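Long-range contacts in CrmK (Actinoalloteichus sp. WH1-2216-6, PDB 5I1V), which is a flavoenzyme oxidase with covalently bound FAD that takes part in recycling shunt products of caerulomycin biosynthesis: residues P220-V225 / I284-P289; H224-S229 / L312-L317; E237-R242 / V306-S311; M375-Y380 / L400-M405. All coordinates share one frame; numbering follows the deposited sequence.

Contact 1: P220-V225 / I284-P289; sequences PASFHV and IPVDVP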
loop_
_atom_site.group_PDB
_atom_site.type_symbol
_atom_site.label_atom_id
_atom_site.label_comp_id
_atom_site.label_asym_id
_atom_site.label_seq_id
_atom_site.Cartn_x
_atom_site.Cartn_y
_atom_site.Cartn_z
ATOM N N PRO A 220 18.847 11.953 -3.006
ATOM C CA PRO A 220 19.123 12.359 -4.401
ATOM C C PRO A 220 17.804 12.589 -5.152
ATOM O O PRO A 220 16.823 11.924 -4.876
ATOM C CB PRO A 220 19.880 11.159 -4.962
ATOM C CG PRO A 220 20.513 10.543 -3.745
ATOM C CD PRO A 220 19.435 10.635 -2.713
ATOM N N ALA A 221 17.746 13.565 -6.031
ATOM C CA ALA A 221 16.463 13.916 -6.634
ATOM C C ALA A 221 15.929 12.797 -7.534
ATOM O O ALA A 221 14.746 12.581 -7.581
ATOM C CB ALA A 221 16.574 15.226 -7.402
ATOM N N SER A 222 16.808 12.077 -8.219
ATOM C CA SER A 222 16.338 11.046 -9.140
ATOM C C SER A 222 17.428 10.047 -9.396
ATOM O O SER A 222 18.598 10.326 -9.081
ATOM C CB SER A 222 15.774 11.639 -10.429
ATOM O OG SER A 222 16.770 11.975 -11.321
ATOM N N PHE A 223 16.990 8.878 -9.879
ATOM C CA PHE A 223 17.774 7.675 -9.996
ATOM C C PHE A 223 17.590 7.043 -11.366
ATOM O O PHE A 223 16.489 7.065 -11.926
ATOM C CB PHE A 223 17.292 6.634 -8.985
ATOM C CG PHE A 223 17.756 6.907 -7.599
ATOM C CD1 PHE A 223 17.187 7.910 -6.880
ATOM C CD2 PHE A 223 18.796 6.184 -7.036
ATOM C CE1 PHE A 223 17.636 8.219 -5.608
ATOM C CE2 PHE A 223 19.246 6.482 -5.772
ATOM C CZ PHE A 223 18.660 7.502 -5.054
ATOM N N HIS A 224 18.662 6.462 -11.865
ATOM C CA HIS A 224 18.583 5.507 -12.966
ATOM C C HIS A 224 18.317 4.139 -12.352
ATOM O O HIS A 224 19.024 3.729 -11.409
ATOM C CB HIS A 224 19.917 5.424 -13.716
ATOM C CG HIS A 224 20.300 6.677 -14.434
ATOM N ND1 HIS A 224 19.601 7.151 -15.522
ATOM C CD2 HIS A 224 21.312 7.550 -14.228
ATOM C CE1 HIS A 224 20.164 8.267 -15.953
ATOM N NE2 HIS A 224 21.205 8.530 -15.186
ATOM N N VAL A 225 17.355 3.407 -12.910
ATOM C CA VAL A 225 16.898 2.164 -12.346
ATOM C C VAL A 225 17.073 1.091 -13.421
ATOM O O VAL A 225 16.869 1.347 -14.585
ATOM C CB VAL A 225 15.418 2.253 -11.920
ATOM C CG1 VAL A 225 14.941 0.909 -11.392
ATOM C CG2 VAL A 225 15.193 3.374 -10.864
ATOM N N ILE A 284 21.006 3.952 -9.083
ATOM C CA ILE A 284 22.133 4.838 -8.851
ATOM C C ILE A 284 21.648 6.250 -9.078
ATOM O O ILE A 284 20.920 6.509 -10.019
ATOM C CB ILE A 284 23.331 4.519 -9.775
ATOM C CG1 ILE A 284 24.597 5.264 -9.335
ATOM C CG2 ILE A 284 22.968 4.737 -11.229
ATOM C CD1 ILE A 284 25.871 4.907 -10.117
ATOM N N PRO A 285 22.002 7.167 -8.184
ATOM C CA PRO A 285 21.533 8.521 -8.451
ATOM C C PRO A 285 22.039 9.110 -9.779
ATOM O O PRO A 285 23.164 8.848 -10.203
ATOM C CB PRO A 285 22.090 9.325 -7.278
ATOM C CG PRO A 285 22.391 8.314 -6.206
ATOM C CD PRO A 285 22.807 7.080 -6.964
ATOM N N VAL A 286 21.200 9.918 -10.412
ATOM C CA VAL A 286 21.513 10.484 -11.720
ATOM C C VAL A 286 22.696 11.458 -11.593
ATOM O O VAL A 286 23.462 11.627 -12.542
ATOM C CB VAL A 286 20.260 11.186 -12.313
ATOM C CG1 VAL A 286 20.608 12.087 -13.491
ATOM C CG2 VAL A 286 19.238 10.145 -12.742
ATOM N N ASP A 287 22.852 12.067 -10.418
ATOM C CA ASP A 287 23.888 13.070 -10.189
ATOM C C ASP A 287 25.277 12.519 -9.793
ATOM O O ASP A 287 26.183 13.287 -9.507
ATOM C CB ASP A 287 23.414 14.120 -9.170
ATOM C CG ASP A 287 23.213 13.559 -7.743
ATOM O OD1 ASP A 287 23.003 12.342 -7.552
ATOM O OD2 ASP A 287 23.237 14.366 -6.780
ATOM N N VAL A 288 25.438 11.204 -9.761
ATOM C CA VAL A 288 26.756 10.604 -9.532
ATOM C C VAL A 288 27.568 10.820 -10.809
ATOM O O VAL A 288 27.029 10.703 -11.888
ATOM C CB VAL A 288 26.651 9.084 -9.195
ATOM C CG1 VAL A 288 27.994 8.364 -9.347
ATOM C CG2 VAL A 288 26.156 8.922 -7.784
ATOM N N PRO A 289 28.851 11.161 -10.686
ATOM C CA PRO A 289 29.682 11.206 -11.895
ATOM C C PRO A 289 29.613 9.944 -12.776
ATOM O O PRO A 289 29.917 8.845 -12.306
ATOM C CB PRO A 289 31.089 11.397 -11.319
ATOM C CG PRO A 289 30.876 12.152 -10.031
ATOM C CD PRO A 289 29.469 11.891 -9.562
HETATM O O HOH W 1 20.122 15.023 -6.403
#
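F223 and P285 lie side by side where strand 222-231 begins and strand 277-285 ends. They form a non-hydrogen-bonded antiparallel pair with their CA atoms 4.2 Å apart. CG of F223 stands beside its own backbone N (chi1 -77°), and the ring lies along the proline, so that CA of P285 sits over one ring face, offset toward the rim. Ring atom CE2 of F223 also meets CG of P285 at 3.7 Å. P285 also touches a second proline, CB of P220 to CB of P285 at 3.7 Å. With F223 cut back to an alanine, P285 is likely to lose its aromatic neighbour, and a gap would probably open between the strand and T322.

H224 packs differently. Its imidazole crosses V286 at about a right angle, and CG2 of V286 sits over one face, 3.6 Å from the ring centroid. That methyl lies beside the backbone N of V286, with CG1 in the anti place (chi1 165°). It also touches OG of S222 at 3.4 Å.

Backbone bonds fix the frame. N of H224 donates to O of I284 (2.9 Å), and N of I284 donates back to O of H224. N of V286 reaches O of S222 at 3.0 Å, almost straight at the hydrogen, as the chain enters a type I turn from P285 to V288.

Strand 222-231 here lies between strands 277-285 and 311-318. Helix 319-326 touches F223 through T322, and helix 291-303 packs on H224 and I284 with A291, R294 and M295.

Contact 2: H224-S229 / L312-L317; sequences HVARVS and LTRRRL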
loop_
_atom_site.group_PDB
_atom_site.type_symbol
_atom_site.label_atom_id
_atom_site.label_comp_id
_atom_site.label_asym_id
_atom_site.label_seq_id
_atom_site.Cartn_x
_atom_site.Cartn_y
_atom_site.Cartn_z
ATOM N N HIS A 224 18.662 6.462 -11.865
ATOM C CA HIS A 224 18.583 5.507 -12.966
ATOM C C HIS A 224 18.317 4.139 -12.352
ATOM O O HIS A 224 19.024 3.729 -11.409
ATOM C CB HIS A 224 19.917 5.424 -13.716
ATOM C CG HIS A 224 20.300 6.677 -14.434
ATOM N ND1 HIS A 224 19.601 7.151 -15.522
ATOM C CD2 HIS A 224 21.312 7.550 -14.228
ATOM C CE1 HIS A 224 20.164 8.267 -15.953
ATOM N NE2 HIS A 224 21.205 8.530 -15.186
ATOM N N VAL A 225 17.355 3.407 -12.910
ATOM C CA VAL A 225 16.898 2.164 -12.346
ATOM C C VAL A 225 17.073 1.091 -13.421
ATOM O O VAL A 225 16.869 1.347 -14.585
ATOM C CB VAL A 225 15.418 2.253 -11.920
ATOM C CG1 VAL A 225 14.941 0.909 -11.392
ATOM C CG2 VAL A 225 15.193 3.374 -10.864
ATOM N N ALA A 226 17.525 -0.081 -13.024
ATOM C CA ALA A 226 17.625 -1.208 -13.920
ATOM C C ALA A 226 16.971 -2.402 -13.255
ATOM O O ALA A 226 17.245 -2.710 -12.089
ATOM C CB ALA A 226 19.088 -1.513 -14.228
ATOM N N ARG A 227 16.122 -3.083 -14.005
ATOM C CA ARG A 227 15.429 -4.241 -13.502
ATOM C C ARG A 227 15.800 -5.347 -14.495
ATOM O O ARG A 227 15.720 -5.175 -15.705
ATOM C CB ARG A 227 13.938 -3.973 -13.408
ATOM C CG ARG A 227 13.642 -2.572 -12.818
ATOM C CD ARG A 227 12.561 -2.539 -11.743
ATOM N NE ARG A 227 11.273 -2.926 -12.305
ATOM C CZ ARG A 227 10.430 -3.825 -11.791
ATOM N NH1 ARG A 227 10.678 -4.436 -10.627
ATOM N NH2 ARG A 227 9.298 -4.099 -12.443
ATOM N N VAL A 228 16.309 -6.431 -13.957
ATOM C CA VAL A 228 16.937 -7.471 -14.740
ATOM C C VAL A 228 16.298 -8.775 -14.335
ATOM O O VAL A 228 15.984 -8.953 -13.187
ATOM C CB VAL A 228 18.428 -7.492 -14.432
ATOM C CG1 VAL A 228 19.159 -8.485 -15.317
ATOM C CG2 VAL A 228 19.015 -6.123 -14.659
ATOM N N SER A 229 16.106 -9.707 -15.266
ATOM C CA SER A 229 15.713 -11.065 -14.908
ATOM C C SER A 229 16.445 -12.071 -15.783
ATOM O O SER A 229 16.712 -11.794 -16.946
ATOM C CB SER A 229 14.214 -11.254 -15.084
ATOM O OG SER A 229 13.830 -10.757 -16.341
ATOM N N LEU A 312 16.258 -7.001 -19.548
ATOM C CA LEU A 312 16.609 -5.800 -18.815
ATOM C C LEU A 312 15.698 -4.656 -19.280
ATOM O O LEU A 312 15.449 -4.509 -20.470
ATOM C CB LEU A 312 18.069 -5.524 -19.142
ATOM C CG LEU A 312 18.722 -4.170 -19.021
ATOM C CD1 LEU A 312 18.880 -3.810 -17.555
ATOM C CD2 LEU A 312 20.085 -4.228 -19.696
ATOM N N THR A 313 15.177 -3.883 -18.328
ATOM C CA THR A 313 14.566 -2.592 -18.604
ATOM C C THR A 313 15.307 -1.557 -17.760
ATOM O O THR A 313 15.734 -1.855 -16.632
ATOM C CB THR A 313 13.053 -2.556 -18.250
ATOM O OG1 THR A 313 12.505 -1.297 -18.645
ATOM C CG2 THR A 313 12.817 -2.672 -16.774
ATOM N N ARG A 314 15.494 -0.373 -18.321
ATOM C CA ARG A 314 16.176 0.722 -17.628
ATOM C C ARG A 314 15.340 1.965 -17.769
ATOM O O ARG A 314 14.747 2.174 -18.825
ATOM C CB ARG A 314 17.582 0.927 -18.213
ATOM C CG ARG A 314 18.521 -0.235 -17.871
ATOM C CD ARG A 314 19.935 -0.099 -18.442
ATOM N NE ARG A 314 20.662 1.050 -17.907
ATOM C CZ ARG A 314 21.951 1.305 -18.123
ATOM N NH1 ARG A 314 22.702 0.474 -18.843
ATOM N NH2 ARG A 314 22.506 2.390 -17.596
ATOM N N ARG A 315 15.279 2.783 -16.708
ATOM C CA ARG A 315 14.536 4.030 -16.776
ATOM C C ARG A 315 14.997 4.937 -15.648
ATOM O O ARG A 315 15.678 4.503 -14.746
ATOM C CB ARG A 315 13.049 3.756 -16.629
ATOM C CG ARG A 315 12.666 3.159 -15.268
ATOM C CD ARG A 315 11.189 2.754 -15.193
ATOM N NE ARG A 315 10.344 3.890 -15.560
ATOM C CZ ARG A 315 9.011 3.870 -15.615
ATOM N NH1 ARG A 315 8.320 2.785 -15.272
ATOM N NH2 ARG A 315 8.370 4.967 -15.998
ATOM N N ARG A 316 14.604 6.195 -15.717
ATOM C CA ARG A 316 14.967 7.188 -14.725
ATOM C C ARG A 316 13.698 7.554 -13.954
ATOM O O ARG A 316 12.633 7.733 -14.538
ATOM C CB ARG A 316 15.547 8.367 -15.488
ATOM C CG ARG A 316 16.177 9.495 -14.724
ATOM C CD ARG A 316 16.561 10.568 -15.746
ATOM N NE ARG A 316 17.248 11.732 -15.193
ATOM C CZ ARG A 316 16.690 12.642 -14.396
ATOM N NH1 ARG A 316 15.420 12.530 -14.006
ATOM N NH2 ARG A 316 17.408 13.681 -13.969
ATOM N N LEU A 317 13.780 7.658 -12.630
ATOM C CA LEU A 317 12.593 7.988 -11.855
ATOM C C LEU A 317 12.932 8.928 -10.718
ATOM O O LEU A 317 14.071 8.930 -10.233
ATOM C CB LEU A 317 11.963 6.724 -11.287
ATOM C CG LEU A 317 11.103 5.856 -12.209
ATOM C CD1 LEU A 317 10.640 4.648 -11.441
ATOM C CD2 LEU A 317 9.904 6.639 -12.735
HETATM O O HOH W 2 19.462 2.967 -15.921
#
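V225 and R315 form a hydrogen-bonded antiparallel pair. N of V225 donates to O of R315 at 2.7 Å, nearly in line with the C=O bond, and N of R315 returns a bond to O of V225 at 3.0 Å. R227 and T313 repeat the pattern. Between these pairs CA-H groups point at carbonyl oxygens, the closest being CA of R314 to O of V225 at 3.2 Å.

The side chains sort onto two faces. On the face of A226, V228, L312 and R314, methyl CD1 of L312 packs on CG2 of V228 at 3.7 Å and also touches CB of A226. CG of R314 lies against CB of A226. On the face of V225, R227, T313 and R315, CG2 of T313 runs alongside CB of R227 at 3.8 Å. The threonine puts this methyl between its backbone N and carbonyl carbon, with OG1 anti to N (chi1 -175°).

Further out, the ends of R314 and R315 are held from outside. NE of R314 donates to a water at the guanidinium edge (3.0 Å), and that water makes a weak bond to O of V225. S296 and the carbonyl of E292 on helix 291-303 take NH1 and NH2 of R314. NH1 of R315 hydrogen-bonds to O of G337 of the second subunit.

The strands are thus joined by backbone bonds and aliphatic contacts, while the charges of R314 and R315 go to a covering helix and the subunit interface.

Contact 3: E237-R242 / V306-S311; sequences EADYVR and VAVAPS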
loop_
_atom_site.group_PDB
_atom_site.type_symbol
_atom_site.label_atom_id
_atom_site.label_comp_id
_atom_site.label_asym_id
_atom_site.label_seq_id
_atom_site.Cartn_x
_atom_site.Cartn_y
_atom_site.Cartn_z
ATOM N N GLU A 237 23.750 -24.902 -13.431
ATOM C CA GLU A 237 24.418 -24.744 -12.163
ATOM C C GLU A 237 25.617 -23.859 -12.290
ATOM O O GLU A 237 25.840 -22.995 -11.440
ATOM C CB GLU A 237 24.854 -26.078 -11.555
ATOM C CG GLU A 237 25.572 -25.842 -10.231
ATOM C CD GLU A 237 26.201 -27.073 -9.639
ATOM O OE1 GLU A 237 25.474 -28.039 -9.410
ATOM O OE2 GLU A 237 27.424 -27.057 -9.390
ATOM N N ALA A 238 26.408 -24.074 -13.333
ATOM C CA ALA A 238 27.613 -23.263 -13.528
ATOM C C ALA A 238 27.282 -21.799 -13.776
ATOM O O ALA A 238 27.927 -20.890 -13.224
ATOM C CB ALA A 238 28.438 -23.833 -14.683
ATOM N N ASP A 239 26.268 -21.527 -14.589
ATOM C CA ASP A 239 25.847 -20.131 -14.747
ATOM C C ASP A 239 25.381 -19.531 -13.423
ATOM O O ASP A 239 25.730 -18.398 -13.119
ATOM C CB ASP A 239 24.711 -19.970 -15.750
ATOM C CG ASP A 239 25.171 -20.123 -17.182
ATOM O OD1 ASP A 239 26.406 -20.073 -17.425
ATOM O OD2 ASP A 239 24.285 -20.262 -18.062
ATOM N N TYR A 240 24.564 -20.259 -12.671
ATOM C CA TYR A 240 24.126 -19.717 -11.387
ATOM C C TYR A 240 25.331 -19.354 -10.519
ATOM O O TYR A 240 25.391 -18.229 -9.996
ATOM C CB TYR A 240 23.204 -20.679 -10.646
ATOM C CG TYR A 240 22.798 -20.132 -9.297
ATOM C CD1 TYR A 240 21.725 -19.253 -9.187
ATOM C CD2 TYR A 240 23.497 -20.470 -8.139
ATOM C CE1 TYR A 240 21.345 -18.749 -7.968
ATOM C CE2 TYR A 240 23.119 -19.959 -6.901
ATOM C CZ TYR A 240 22.031 -19.103 -6.833
ATOM O OH TYR A 240 21.628 -18.529 -5.642
ATOM N N VAL A 241 26.270 -20.296 -10.357
ATOM C CA VAL A 241 27.443 -20.097 -9.493
ATOM C C VAL A 241 28.266 -18.898 -9.976
ATOM O O VAL A 241 28.647 -18.016 -9.190
ATOM C CB VAL A 241 28.315 -21.386 -9.343
ATOM C CG1 VAL A 241 29.608 -21.103 -8.554
ATOM C CG2 VAL A 241 27.528 -22.514 -8.662
ATOM N N ARG A 242 28.467 -18.793 -11.274
ATOM C CA ARG A 242 29.264 -17.689 -11.789
ATOM C C ARG A 242 28.579 -16.311 -11.613
ATOM O O ARG A 242 29.172 -15.345 -11.131
ATOM C CB ARG A 242 29.566 -17.916 -13.253
ATOM C CG ARG A 242 30.424 -16.810 -13.831
ATOM C CD ARG A 242 31.777 -16.749 -13.174
ATOM N NE ARG A 242 32.547 -15.630 -13.703
ATOM C CZ ARG A 242 33.365 -15.694 -14.754
ATOM N NH1 ARG A 242 33.531 -16.834 -15.425
ATOM N NH2 ARG A 242 34.015 -14.609 -15.142
ATOM N N VAL A 306 28.912 -15.910 -18.152
ATOM C CA VAL A 306 27.572 -16.410 -17.830
ATOM C C VAL A 306 26.834 -16.577 -19.152
ATOM O O VAL A 306 26.676 -15.612 -19.890
ATOM C CB VAL A 306 26.810 -15.373 -16.941
ATOM C CG1 VAL A 306 25.351 -15.771 -16.723
ATOM C CG2 VAL A 306 27.527 -15.211 -15.619
ATOM N N ALA A 307 26.387 -17.793 -19.456
ATOM C CA ALA A 307 25.778 -18.069 -20.757
ATOM C C ALA A 307 24.386 -17.436 -20.922
ATOM O O ALA A 307 24.118 -16.866 -21.962
ATOM C CB ALA A 307 25.727 -19.579 -21.036
ATOM N N VAL A 308 23.524 -17.508 -19.897
ATOM C CA VAL A 308 22.142 -16.950 -19.978
ATOM C C VAL A 308 22.206 -15.447 -20.158
ATOM O O VAL A 308 22.830 -14.772 -19.340
ATOM C CB VAL A 308 21.294 -17.120 -18.690
ATOM C CG1 VAL A 308 19.812 -16.999 -19.022
ATOM C CG2 VAL A 308 21.578 -18.412 -17.975
ATOM N N ALA A 309 21.552 -14.914 -21.183
ATOM C CA ALA A 309 21.463 -13.456 -21.356
ATOM C C ALA A 309 20.269 -13.028 -20.527
ATOM O O ALA A 309 19.230 -13.680 -20.593
ATOM C CB ALA A 309 21.218 -13.100 -22.808
ATOM N N PRO A 310 20.398 -11.932 -19.756
ATOM C CA PRO A 310 19.221 -11.485 -19.011
ATOM C C PRO A 310 18.336 -10.515 -19.797
ATOM O O PRO A 310 18.842 -9.809 -20.657
ATOM C CB PRO A 310 19.842 -10.724 -17.844
ATOM C CG PRO A 310 21.092 -10.125 -18.426
ATOM C CD PRO A 310 21.600 -11.142 -19.428
ATOM N N SER A 311 17.046 -10.454 -19.473
ATOM C CA SER A 311 16.183 -9.381 -19.944
ATOM C C SER A 311 16.348 -8.197 -19.011
ATOM O O SER A 311 16.458 -8.375 -17.818
ATOM C CB SER A 311 14.725 -9.766 -19.865
ATOM O OG SER A 311 14.477 -11.049 -20.379
#
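This is a helix-to-loop contact in which one aspartate, D239, receives two backbone N-H groups. It joins the first turns of helix 237-253 to the loop between helix 291-303 and strand 311-318. It is small and lies away from the FAD.

D239 carries most of it. N of A307 donates to OD1 of D239 at 3.1 Å, with an angle of 174° at the hydrogen. The donor comes from above the carboxylate, 54° out of its plane. N of V308 makes a weak bond to OD2 of D239 at 3.4 Å. The two oxygens are thus divided between successive amides. CG of D239 lies beside its own backbone N (chi1 -74°), which turns the carboxylate to the loop. Carbon atoms crowd the same group: OD2 of D239 lies 3.3 Å from CG2 of V308 and 3.4 Å from CB of A307.

One turn further on, R242 adds an apolar touch. Its CG meets CG2 of V306 at 3.8 Å, the two side chains crossing obliquely. The polar end of R242 turns to its own helix, where NE bonds to OD1 of N246.

Around this site, V308 also packs on E234 and L235, just ahead of helix 237-253. P310 rests on V228 and W230 of strand 222-231, and S311 pairs with S229 as strand 311-318 begins. Helix 353-364 covers another part of helix 237-253, at E237, Y240 and V241.

Contact 4: M375-Y380 / L400-M405; sequences MEYIAY and LKTFYM
I378 and K401 pair inside the large antiparallel sheet, which in berberine bridge enzyme-like oxidases belongs to the substrate-binding domain and probably does so here. N of I378 donates to O of K401 at 2.7 Å, and N of K401 answers to O of I378. E376 and F403 make the next hydrogen-bonded pair.

Two parts are tightly packed. One is the face of M375, Y377, T402 and Y404. M375 lies alongside Y404 in a Met-aromatic contact: CB stands over the ring, SD approaches obliquely at 4.8 Å from the centroid, and CE reaches OH of Y404 at 3.5 Å. CG of M375 fits between its backbone N and carbonyl carbon (chi1 63°), setting the chain beside the ring. L400 brings CD2 to the edge of the Y377 ring, in its plane, and F247 and L248 of helix 237-253 cover that tyrosine.

The side more open to solvent is at E376 and F403, on the opposite face. There OE1 of E376 approaches CD2 of F403 at 3.4 Å, with carboxylate and ring planes 58° apart.

The other tight part shares this face but is buried near the flavin site: I378, K401 and Y380. D346 forms a salt bridge with NZ of K401, and FAD-binding Y138 and Y446 lie close by. Losing the Y380 ring, as with a serine here, is likely to uncover one side of the K401 chain and rob Y138 of its edge-to-face partner. CE of K401 lies over the Y380 ring, 3.8 Å from its centroid.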
loop_
_atom_site.group_PDB
_atom_site.type_symbol
_atom_site.label_atom_id
_atom_site.label_comp_id
_atom_site.label_asym_id
_atom_site.label_seq_id
_atom_site.Cartn_x
_atom_site.Cartn_y
_atom_site.Cartn_z
ATOM N N MET A 375 16.217 -16.778 -1.896
ATOM C CA MET A 375 17.218 -16.093 -1.128
ATOM C C MET A 375 17.618 -14.847 -1.897
ATOM O O MET A 375 17.500 -14.772 -3.127
ATOM C CB MET A 375 18.405 -16.984 -0.711
ATOM C CG MET A 375 19.249 -17.550 -1.815
ATOM S SD MET A 375 20.583 -18.575 -1.125
ATOM C CE MET A 375 21.512 -17.326 -0.222
ATOM N N GLU A 376 18.015 -13.841 -1.136
ATOM C CA GLU A 376 18.386 -12.553 -1.688
ATOM C C GLU A 376 19.725 -12.094 -1.182
ATOM O O GLU A 376 20.069 -12.301 -0.018
ATOM C CB GLU A 376 17.358 -11.473 -1.303
ATOM C CG GLU A 376 15.911 -11.799 -1.549
ATOM C CD GLU A 376 14.957 -10.640 -1.165
ATOM O OE1 GLU A 376 15.323 -9.741 -0.353
ATOM O OE2 GLU A 376 13.818 -10.640 -1.679
ATOM N N TYR A 377 20.456 -11.422 -2.066
ATOM C CA TYR A 377 21.703 -10.768 -1.724
ATOM C C TYR A 377 21.501 -9.261 -1.824
ATOM O O TYR A 377 21.153 -8.745 -2.862
ATOM C CB TYR A 377 22.792 -11.204 -2.691
ATOM C CG TYR A 377 23.172 -12.634 -2.559
ATOM C CD1 TYR A 377 24.168 -13.015 -1.680
ATOM C CD2 TYR A 377 22.574 -13.608 -3.332
ATOM C CE1 TYR A 377 24.559 -14.321 -1.571
ATOM C CE2 TYR A 377 22.963 -14.927 -3.222
ATOM C CZ TYR A 377 23.971 -15.268 -2.358
ATOM O OH TYR A 377 24.346 -16.579 -2.229
ATOM N N ILE A 378 21.755 -8.562 -0.735
ATOM C CA ILE A 378 21.392 -7.149 -0.593
ATOM C C ILE A 378 22.623 -6.293 -0.326
ATOM O O ILE A 378 23.276 -6.461 0.676
ATOM C CB ILE A 378 20.433 -6.974 0.606
ATOM C CG1 ILE A 378 19.231 -7.907 0.457
ATOM C CG2 ILE A 378 19.968 -5.513 0.728
ATOM C CD1 ILE A 378 18.510 -8.252 1.735
ATOM N N ALA A 379 22.917 -5.378 -1.228
ATOM C CA ALA A 379 24.040 -4.484 -1.117
ATOM C C ALA A 379 23.893 -3.665 0.179
ATOM O O ALA A 379 22.784 -3.367 0.582
ATOM C CB ALA A 379 24.067 -3.565 -2.298
ATOM N N TYR A 380 25.016 -3.424 0.851
ATOM C CA TYR A 380 25.048 -2.781 2.180
ATOM C C TYR A 380 26.396 -2.099 2.361
ATOM O O TYR A 380 27.116 -1.905 1.376
ATOM C CB TYR A 380 24.828 -3.872 3.229
ATOM C CG TYR A 380 24.468 -3.466 4.630
ATOM C CD1 TYR A 380 23.328 -2.715 4.925
ATOM C CD2 TYR A 380 25.267 -3.848 5.673
ATOM C CE1 TYR A 380 23.031 -2.383 6.236
ATOM C CE2 TYR A 380 24.971 -3.549 6.983
ATOM C CZ TYR A 380 23.840 -2.810 7.264
ATOM O OH TYR A 380 23.577 -2.489 8.587
ATOM N N LEU A 400 27.456 -6.907 3.133
ATOM C CA LEU A 400 26.414 -7.447 2.321
ATOM C C LEU A 400 25.449 -8.221 3.242
ATOM O O LEU A 400 25.885 -8.864 4.184
ATOM C CB LEU A 400 27.040 -8.359 1.257
ATOM C CG LEU A 400 26.072 -8.665 0.133
ATOM C CD1 LEU A 400 26.706 -8.548 -1.227
ATOM C CD2 LEU A 400 25.474 -10.042 0.365
ATOM N N LYS A 401 24.161 -8.075 3.008
ATOM C CA LYS A 401 23.149 -8.789 3.743
ATOM C C LYS A 401 22.503 -9.850 2.853
ATOM O O LYS A 401 22.425 -9.692 1.614
ATOM C CB LYS A 401 22.089 -7.849 4.271
ATOM C CG LYS A 401 22.594 -6.860 5.291
ATOM C CD LYS A 401 21.447 -6.054 5.877
ATOM C CE LYS A 401 21.694 -5.668 7.323
ATOM N NZ LYS A 401 21.504 -6.834 8.205
ATOM N N THR A 402 22.090 -10.953 3.473
ATOM C CA THR A 402 21.324 -11.964 2.769
ATOM C C THR A 402 20.091 -12.301 3.620
ATOM O O THR A 402 20.125 -12.244 4.843
ATOM C CB THR A 402 22.111 -13.262 2.460
ATOM O OG1 THR A 402 22.171 -14.077 3.635
ATOM C CG2 THR A 402 23.517 -12.946 1.907
ATOM N N PHE A 403 19.032 -12.653 2.918
ATOM C CA PHE A 403 17.703 -12.811 3.438
ATOM C C PHE A 403 17.139 -14.052 2.726
ATOM O O PHE A 403 17.434 -14.272 1.550
ATOM C CB PHE A 403 16.943 -11.536 3.063
ATOM C CG PHE A 403 15.498 -11.547 3.434
ATOM C CD1 PHE A 403 15.117 -11.564 4.771
ATOM C CD2 PHE A 403 14.521 -11.513 2.468
ATOM C CE1 PHE A 403 13.771 -11.569 5.121
ATOM C CE2 PHE A 403 13.176 -11.509 2.809
ATOM C CZ PHE A 403 12.801 -11.538 4.140
ATOM N N TYR A 404 16.375 -14.866 3.455
ATOM C CA TYR A 404 15.739 -16.075 2.964
ATOM C C TYR A 404 14.267 -15.962 3.325
ATOM O O TYR A 404 13.951 -15.524 4.450
ATOM C CB TYR A 404 16.266 -17.304 3.671
ATOM C CG TYR A 404 17.732 -17.531 3.528
ATOM C CD1 TYR A 404 18.670 -16.661 4.078
ATOM C CD2 TYR A 404 18.209 -18.656 2.854
ATOM C CE1 TYR A 404 20.035 -16.905 3.956
ATOM C CE2 TYR A 404 19.563 -18.878 2.710
ATOM C CZ TYR A 404 20.470 -18.018 3.246
ATOM O OH TYR A 404 21.812 -18.330 3.113
ATOM N N MET A 405 13.387 -16.285 2.390
ATOM C CA MET A 405 11.965 -16.241 2.658
ATOM C C MET A 405 11.181 -17.321 1.880
ATOM O O MET A 405 11.577 -17.714 0.774
ATOM C CB MET A 405 11.453 -14.807 2.467
ATOM C CG MET A 405 10.471 -14.491 1.352
ATOM S SD MET A 405 8.805 -13.951 1.927
ATOM C CE MET A 405 9.106 -12.971 3.402
#

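Contacts 1, 2 and 4 belong to one antiparallel sheet, while contact 3 ties a helix to a loop beside it. Contacts 1 and 2 share H224 and V225: strand 222-231 pairs with 277-285 in one and with the outermost strand 311-318 in the other. Contact 3 touches contact 2 where S229 meets S311. Contact 4 stands apart from these three, touching none. It is also the buried one, its centre about 11 Å from the chain centre, and adds aromatic packing near FAD to its backbone bonds. The others are partly buried and lie farther out. There proline and valine packing, arginines with outside partners, and a carboxylate holding amides take over.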